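Thioredoxin-like fold domain-containing protein (Enterococcus faecalis, PDB 1Z6M) is of unknown function, but its thioredoxin-like fold and CxxC sequence at a helix start are consistent with a role in thiol-disulfide exchange. Local coordinates at residues Y41-F46 with T104-G109; H83-Y88 with Y119-L124. One frame throughout, in Å; residues are numbered along the deposited sequence. Where two conformers were deposited one is given.

How the contacts relate
From the N terminus, the chain runs through two strands of the central sheet and enters helix 40-58, where contact 1 opens. It then adds strand 62-68 and helix 77-83 and reaches the loop at 83-88, the start of contact 2. Helix 91-103 leads to 104-109, which closes contact 1 against the head of helix 40-58; helix 113-123 follows and closes contact 2 at 119-124. The two loops therefore cross. Contact 1 ties the CxxC helix to the helical part of the fold between strands 62-68 and 152-155, and contact 2 binds that part together internally. They meet where Tyr119 packs on Trp108 and probably hydrogen-bonds Glu107.

Contact 1 (Y41-F46 with T104-G109); sequences YCRKWF and TQDEWG
At the start of helix 40-58, where a CxxC sequence like that of thioredoxins ends in Cys42, Arg43 reaches across to Gln105 and Asp106 of the short helix 105-108. Arginine suits the place because its chain spans the gap between two helices whose nearest CA atoms, those of Arg43 and Gln105, are 8.3 Å apart. In the conformer described, one of two modelled for Arg43, the chain leaves straight, with CG anti to the backbone N, and bends at chi3 (62°), which swings the guanidinium across the end of Gln105.

Asp106 takes the charge. Arg43 NH1 donates to Asp106 OD2 over 3.0 Å in a salt bridge that is rather bent, at 136° at the hydrogen. The carboxylate oxygen lies near the guanidinium plane, yet is itself approached from above the carboxylate plane, the two planes being 67° apart. A water closes the other side of the pair: it accepts from Arg43 NH2 at 3.1 Å and donates to Asp106 OD1 at 2.9 Å, so both carboxylate oxygens are linked to the arginine.

Gln105 plays a different part. Its OE1 sits over one face of the guanidinium, 3.5 Å from Arg43 CZ, while its NE2 is 3.8 Å from Arg43 CB. The amide is steadied by a hydrogen bond from NE2 to the backbone oxygen of Val37, just ahead of the CxxC helix; a glutamine can thus hold the loop with one end and present a partial negative charge to the cation with the other. Phe102 of helix 91-103 also touches Arg43. Because Arg43 is modelled twice and Asp106 is exposed, the ion pair is probably mobile and softened by solvent, while the buried amide, held by Val37, probably gives the cation a weaker but steadier polar contact.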
loop_
_atom_site.group_PDB
_atom_site.type_symbol
_atom_site.label_atom_id
_atom_site.label_comp_id
_atom_site.label_asym_id
_atom_site.label_seq_id
_atom_site.Cartn_x
_atom_site.Cartn_y
_atom_site.Cartn_z
ATOM N N TYR A 41 -4.177 10.011 2.891
ATOM C CA TYR A 41 -5.223 9.477 2.026
ATOM C C TYR A 41 -5.106 7.951 2.022
ATOM O O TYR A 41 -6.108 7.245 2.058
ATOM C CB TYR A 41 -5.116 10.050 0.609
ATOM C CG TYR A 41 -5.227 11.554 0.523
ATOM C CD1 TYR A 41 -4.155 12.371 0.873
ATOM C CD2 TYR A 41 -6.396 12.159 0.062
ATOM C CE1 TYR A 41 -4.242 13.753 0.773
ATOM C CE2 TYR A 41 -6.495 13.542 -0.033
ATOM C CZ TYR A 41 -5.412 14.330 0.323
ATOM O OH TYR A 41 -5.471 15.695 0.225
ATOM N N CYS A 42 -3.873 7.450 2.011
ATOM C CA CYS A 42 -3.620 6.015 2.163
ATOM C C CYS A 42 -4.069 5.536 3.540
ATOM O O CYS A 42 -4.630 4.450 3.657
ATOM C CB CYS A 42 -2.153 5.677 1.947
ATOM S SG CYS A 42 -1.616 5.940 0.259
ATOM N N ARG A 43 -3.843 6.350 4.575
ATOM C CA ARG A 43 -4.341 6.026 5.917
ATOM C C ARG A 43 -5.861 5.846 5.915
ATOM O O ARG A 43 -6.381 4.888 6.502
ATOM C CB ARG A 43 -3.919 7.078 6.954
ATOM C CG ARG A 43 -4.418 6.802 8.376
ATOM C CD ARG A 43 -3.955 7.872 9.377
ATOM N NE ARG A 43 -4.485 9.189 9.020
ATOM C CZ ARG A 43 -4.128 10.341 9.579
ATOM N NH1 ARG A 43 -3.253 10.375 10.567
ATOM N NH2 ARG A 43 -4.674 11.462 9.136
ATOM N N LYS A 44 -6.572 6.762 5.258
ATOM C CA LYS A 44 -8.028 6.701 5.140
ATOM C C LYS A 44 -8.451 5.426 4.416
ATOM O O LYS A 44 -9.358 4.718 4.861
ATOM C CB LYS A 44 -8.551 7.944 4.410
ATOM C CG LYS A 44 -10.063 7.986 4.205
ATOM C CD LYS A 44 -10.815 8.241 5.503
ATOM C CE LYS A 44 -12.325 8.099 5.346
ATOM N NZ LYS A 44 -12.924 9.107 4.432
ATOM N N TRP A 45 -7.809 5.140 3.282
ATOM C CA TRP A 45 -8.077 3.893 2.553
ATOM C C TRP A 45 -7.920 2.682 3.476
ATOM O O TRP A 45 -8.797 1.814 3.535
ATOM C CB TRP A 45 -7.155 3.766 1.324
ATOM C CG TRP A 45 -6.971 2.344 0.846
ATOM C CD1 TRP A 45 -5.816 1.603 0.915
ATOM C CD2 TRP A 45 -7.979 1.467 0.307
ATOM N NE1 TRP A 45 -6.035 0.339 0.417
ATOM C CE2 TRP A 45 -7.352 0.227 0.048
ATOM C CE3 TRP A 45 -9.340 1.613 0.008
ATOM C CZ2 TRP A 45 -8.038 -0.861 -0.504
ATOM C CZ3 TRP A 45 -10.015 0.524 -0.552
ATOM C CH2 TRP A 45 -9.363 -0.687 -0.799
ATOM N N PHE A 46 -6.811 2.628 4.203
ATOM C CA PHE A 46 -6.536 1.473 5.044
ATOM C C PHE A 46 -7.559 1.310 6.160
ATOM O O PHE A 46 -8.005 0.200 6.429
ATOM C CB PHE A 46 -5.121 1.529 5.612
ATOM C CG PHE A 46 -4.226 0.437 5.117
ATOM C CD1 PHE A 46 -3.934 0.309 3.763
ATOM C CD2 PHE A 46 -3.674 -0.470 6.011
ATOM C CE1 PHE A 46 -3.092 -0.711 3.318
ATOM C CE2 PHE A 46 -2.824 -1.482 5.566
ATOM C CZ PHE A 46 -2.550 -1.601 4.214
ATOM N N THR A 104 0.276 5.488 13.984
ATOM C CA THR A 104 1.238 6.435 14.539
ATOM C C THR A 104 1.712 7.494 13.534
ATOM O O THR A 104 2.662 8.229 13.802
ATOM C CB THR A 104 2.471 5.692 15.104
ATOM O OG1 THR A 104 3.096 4.911 14.067
ATOM C CG2 THR A 104 2.069 4.787 16.299
ATOM N N GLN A 105 1.012 7.607 12.404
ATOM C CA GLN A 105 1.461 8.422 11.274
ATOM C C GLN A 105 1.801 9.865 11.636
ATOM O O GLN A 105 2.768 10.429 11.120
ATOM C CB GLN A 105 0.413 8.388 10.153
ATOM C CG GLN A 105 0.878 8.990 8.837
ATOM C CD GLN A 105 -0.217 8.953 7.814
ATOM O OE1 GLN A 105 -1.115 9.798 7.820
ATOM N NE2 GLN A 105 -0.185 7.937 6.956
ATOM N N ASP A 106 1.012 10.468 12.519
ATOM C CA ASP A 106 1.264 11.859 12.907
ATOM C C ASP A 106 2.457 12.028 13.840
ATOM O O ASP A 106 3.005 13.124 13.947
ATOM C CB ASP A 106 0.013 12.481 13.516
ATOM C CG ASP A 106 -1.149 12.480 12.552
ATOM O OD1 ASP A 106 -0.987 13.001 11.430
ATOM O OD2 ASP A 106 -2.209 11.938 12.912
ATOM N N GLU A 107 2.848 10.943 14.501
ATOM C CA GLU A 107 3.978 10.949 15.431
ATOM C C GLU A 107 5.305 10.931 14.705
ATOM O O GLU A 107 6.208 11.679 15.066
ATOM C CB GLU A 107 3.903 9.768 16.404
ATOM C CG GLU A 107 2.747 9.874 17.386
ATOM C CD GLU A 107 2.693 8.730 18.391
ATOM O OE1 GLU A 107 3.691 7.980 18.546
ATOM O OE2 GLU A 107 1.649 8.594 19.062
ATOM N N TRP A 108 5.441 10.065 13.702
ATOM C CA TRP A 108 6.715 9.946 12.981
ATOM C C TRP A 108 6.707 10.715 11.655
ATOM O O TRP A 108 7.773 11.019 11.100
ATOM C CB TRP A 108 7.091 8.470 12.756
ATOM C CG TRP A 108 6.044 7.681 12.028
ATOM C CD1 TRP A 108 5.086 6.876 12.582
ATOM C CD2 TRP A 108 5.858 7.607 10.605
ATOM N NE1 TRP A 108 4.308 6.314 11.590
ATOM C CE2 TRP A 108 4.754 6.758 10.371
ATOM C CE3 TRP A 108 6.508 8.195 9.509
ATOM C CZ2 TRP A 108 4.285 6.481 9.084
ATOM C CZ3 TRP A 108 6.043 7.914 8.224
ATOM C CH2 TRP A 108 4.947 7.065 8.026
ATOM N N GLY A 109 5.518 11.067 11.169
ATOM C CA GLY A 109 5.380 11.616 9.817
ATOM C C GLY A 109 5.987 12.988 9.617
ATOM O O GLY A 109 6.214 13.409 8.489
HETATM O O HOH W 1 -3.675 13.843 10.870
#

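Contact 2 (H83-Y88 with Y119-L124); sequences HHYIDY and YAEKNL
Tyr85, in the turn that follows helix 77-83, lays its ring against Ala120 and sends its hydroxyl on to Glu121, so that one aromatic side chain meets two successive residues of helix 113-123. The apolar half is close and centred. Ala120 CB stands over the middle of the ring, 3.6 Å from the Tyr85 centroid and 6° off the normal, a CH-pi contact. Ala120 CB is 3.7 Å from Tyr85 CG and 3.9 Å from Tyr85 CE1, so the methyl rests almost evenly on the face. Alanine suits this place: its short side chain lets the ring lie close to the helix, with 7.2 Å between the CA atoms of Tyr85 and Ala120. Both residues are buried, and Met82 packs on Ala120 as well.

The polar half lies toward solvent, where Glu121 is exposed. Tyr85 OH donates a short hydrogen bond of 2.6 Å to Glu121 OE2, which lies at the ring edge, near its plane. The hydroxyl comes from above the carboxylate plane, and ring and carboxylate are turned 56° apart. With CG beside the backbone N (chi1 -69°) and the chain extended beyond it, Glu121 comes past the ring edge from the Ala120 side, its CG 3.6 Å from Tyr85 CE2. Tyrosine thus serves both, giving Ala120 a flat apolar face and the exposed Glu121 a hydroxyl to accept from.

Tyr85 is the third residue of a type I turn from His83 to Ile86. Ile86, which closes that turn, packs on helix 91-103 and on Leu68 of strand 62-68, whereas the last part of helix 113-123 includes a wider pi-type turn and Leu124 touches Met101 and Met82, leaving the contact as a bridge between helix 113-123 and the connection from helix 77-83 to helix 91-103.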
loop_
_atom_site.group_PDB
_atom_site.type_symbol
_atom_site.label_atom_id
_atom_site.label_comp_id
_atom_site.label_asym_id
_atom_site.label_seq_id
_atom_site.Cartn_x
_atom_site.Cartn_y
_atom_site.Cartn_z
ATOM N N HIS A 83 8.875 2.279 4.778
ATOM C CA HIS A 83 8.736 1.172 3.836
ATOM C C HIS A 83 9.901 0.202 3.907
ATOM O O HIS A 83 9.760 -0.966 3.547
ATOM C CB HIS A 83 8.654 1.695 2.413
ATOM C CG HIS A 83 7.401 2.451 2.115
ATOM N ND1 HIS A 83 7.239 3.166 0.953
ATOM C CD2 HIS A 83 6.249 2.588 2.812
ATOM C CE1 HIS A 83 6.032 3.706 0.940
ATOM N NE2 HIS A 83 5.414 3.378 2.062
ATOM N N HIS A 84 11.054 0.684 4.358
ATOM C CA HIS A 84 12.259 -0.135 4.361
ATOM C C HIS A 84 12.412 -0.966 5.630
ATOM O O HIS A 84 13.402 -1.686 5.770
ATOM C CB HIS A 84 13.488 0.742 4.100
ATOM C CG HIS A 84 13.337 1.609 2.893
ATOM N ND1 HIS A 84 13.971 2.825 2.767
ATOM C CD2 HIS A 84 12.585 1.459 1.774
ATOM C CE1 HIS A 84 13.631 3.377 1.615
ATOM N NE2 HIS A 84 12.785 2.572 0.998
ATOM N N TYR A 85 11.424 -0.868 6.529
ATOM C CA TYR A 85 11.371 -1.644 7.769
ATOM C C TYR A 85 10.333 -2.764 7.691
ATOM O O TYR A 85 9.993 -3.387 8.699
ATOM C CB TYR A 85 11.109 -0.721 8.982
ATOM C CG TYR A 85 12.314 0.115 9.332
ATOM C CD1 TYR A 85 12.612 1.289 8.641
ATOM C CD2 TYR A 85 13.178 -0.288 10.347
ATOM C CE1 TYR A 85 13.740 2.044 8.948
ATOM C CE2 TYR A 85 14.304 0.454 10.662
ATOM C CZ TYR A 85 14.582 1.618 9.956
ATOM O OH TYR A 85 15.702 2.360 10.261
ATOM N N ILE A 86 9.836 -3.015 6.480
ATOM C CA ILE A 86 8.823 -4.021 6.245
ATOM C C ILE A 86 9.475 -5.366 5.986
ATOM O O ILE A 86 10.333 -5.501 5.107
ATOM C CB ILE A 86 7.873 -3.588 5.092
ATOM C CG1 ILE A 86 6.986 -2.426 5.566
ATOM C CG2 ILE A 86 7.046 -4.765 4.567
ATOM C CD1 ILE A 86 5.928 -2.800 6.606
ATOM N N ASP A 87 9.056 -6.351 6.778
ATOM C CA ASP A 87 9.586 -7.697 6.702
ATOM C C ASP A 87 8.791 -8.506 5.697
ATOM O O ASP A 87 7.763 -9.091 6.035
ATOM C CB ASP A 87 9.534 -8.369 8.074
ATOM C CG ASP A 87 10.186 -9.742 8.078
ATOM O OD1 ASP A 87 10.644 -10.199 7.001
ATOM O OD2 ASP A 87 10.235 -10.370 9.157
ATOM N N TYR A 88 9.273 -8.542 4.458
ATOM C CA TYR A 88 8.568 -9.244 3.392
ATOM C C TYR A 88 8.513 -10.760 3.575
ATOM O O TYR A 88 7.696 -11.423 2.940
ATOM C CB TYR A 88 9.119 -8.874 2.007
ATOM C CG TYR A 88 8.723 -7.479 1.582
ATOM C CD1 TYR A 88 9.561 -6.393 1.833
ATOM C CD2 TYR A 88 7.500 -7.242 0.960
ATOM C CE1 TYR A 88 9.198 -5.105 1.456
ATOM C CE2 TYR A 88 7.123 -5.958 0.579
ATOM C CZ TYR A 88 7.970 -4.891 0.839
ATOM O OH TYR A 88 7.597 -3.622 0.456
ATOM N N TYR A 119 12.644 6.205 15.092
ATOM C CA TYR A 119 11.295 5.873 15.548
ATOM C C TYR A 119 10.913 4.443 15.150
ATOM O O TYR A 119 10.349 3.694 15.955
ATOM C CB TYR A 119 10.285 6.871 14.983
ATOM C CG TYR A 119 8.896 6.753 15.577
ATOM C CD1 TYR A 119 8.480 7.606 16.597
ATOM C CD2 TYR A 119 7.997 5.784 15.119
ATOM C CE1 TYR A 119 7.201 7.507 17.134
ATOM C CE2 TYR A 119 6.725 5.672 15.651
ATOM C CZ TYR A 119 6.333 6.533 16.658
ATOM O OH TYR A 119 5.065 6.401 17.179
ATOM N N ALA A 120 11.222 4.057 13.918
ATOM C CA ALA A 120 10.938 2.685 13.480
ATOM C C ALA A 120 11.635 1.671 14.383
ATOM O O ALA A 120 11.047 0.658 14.766
ATOM C CB ALA A 120 11.329 2.474 12.018
ATOM N N GLU A 121 12.876 1.975 14.742
ATOM C CA GLU A 121 13.704 1.077 15.532
ATOM C C GLU A 121 13.317 1.079 17.002
ATOM O O GLU A 121 13.104 0.013 17.593
ATOM C CB GLU A 121 15.181 1.443 15.348
ATOM C CG GLU A 121 15.661 1.125 13.939
ATOM C CD GLU A 121 16.893 1.898 13.500
ATOM O OE1 GLU A 121 17.519 2.608 14.319
ATOM O OE2 GLU A 121 17.243 1.778 12.309
ATOM N N LYS A 122 13.217 2.265 17.592
ATOM C CA LYS A 122 13.037 2.393 19.043
ATOM C C LYS A 122 11.577 2.404 19.483
ATOM O O LYS A 122 11.247 1.884 20.553
ATOM C CB LYS A 122 13.741 3.647 19.555
ATOM C CG LYS A 122 15.252 3.586 19.424
ATOM C CD LYS A 122 15.930 4.727 20.146
ATOM C CE LYS A 122 17.443 4.606 20.036
ATOM N NZ LYS A 122 18.152 5.619 20.866
ATOM N N ASN A 123 10.719 3.032 18.684
ATOM C CA ASN A 123 9.299 3.147 19.026
ATOM C C ASN A 123 8.443 2.027 18.454
ATOM O O ASN A 123 7.448 1.641 19.062
ATOM C CB ASN A 123 8.738 4.517 18.620
ATOM C CG ASN A 123 9.407 5.676 19.354
ATOM O OD1 ASN A 123 8.813 6.302 20.239
ATOM N ND2 ASN A 123 10.643 5.968 18.987
ATOM N N LEU A 124 8.813 1.506 17.288
ATOM C CA LEU A 124 8.029 0.434 16.678
ATOM C C LEU A 124 8.709 -0.927 16.760
ATOM O O LEU A 124 8.092 -1.936 16.463
ATOM C CB LEU A 124 7.673 0.770 15.222
ATOM C CG LEU A 124 6.738 1.958 14.962
ATOM C CD1 LEU A 124 6.523 2.157 13.471
ATOM C CD2 LEU A 124 5.406 1.746 15.666
#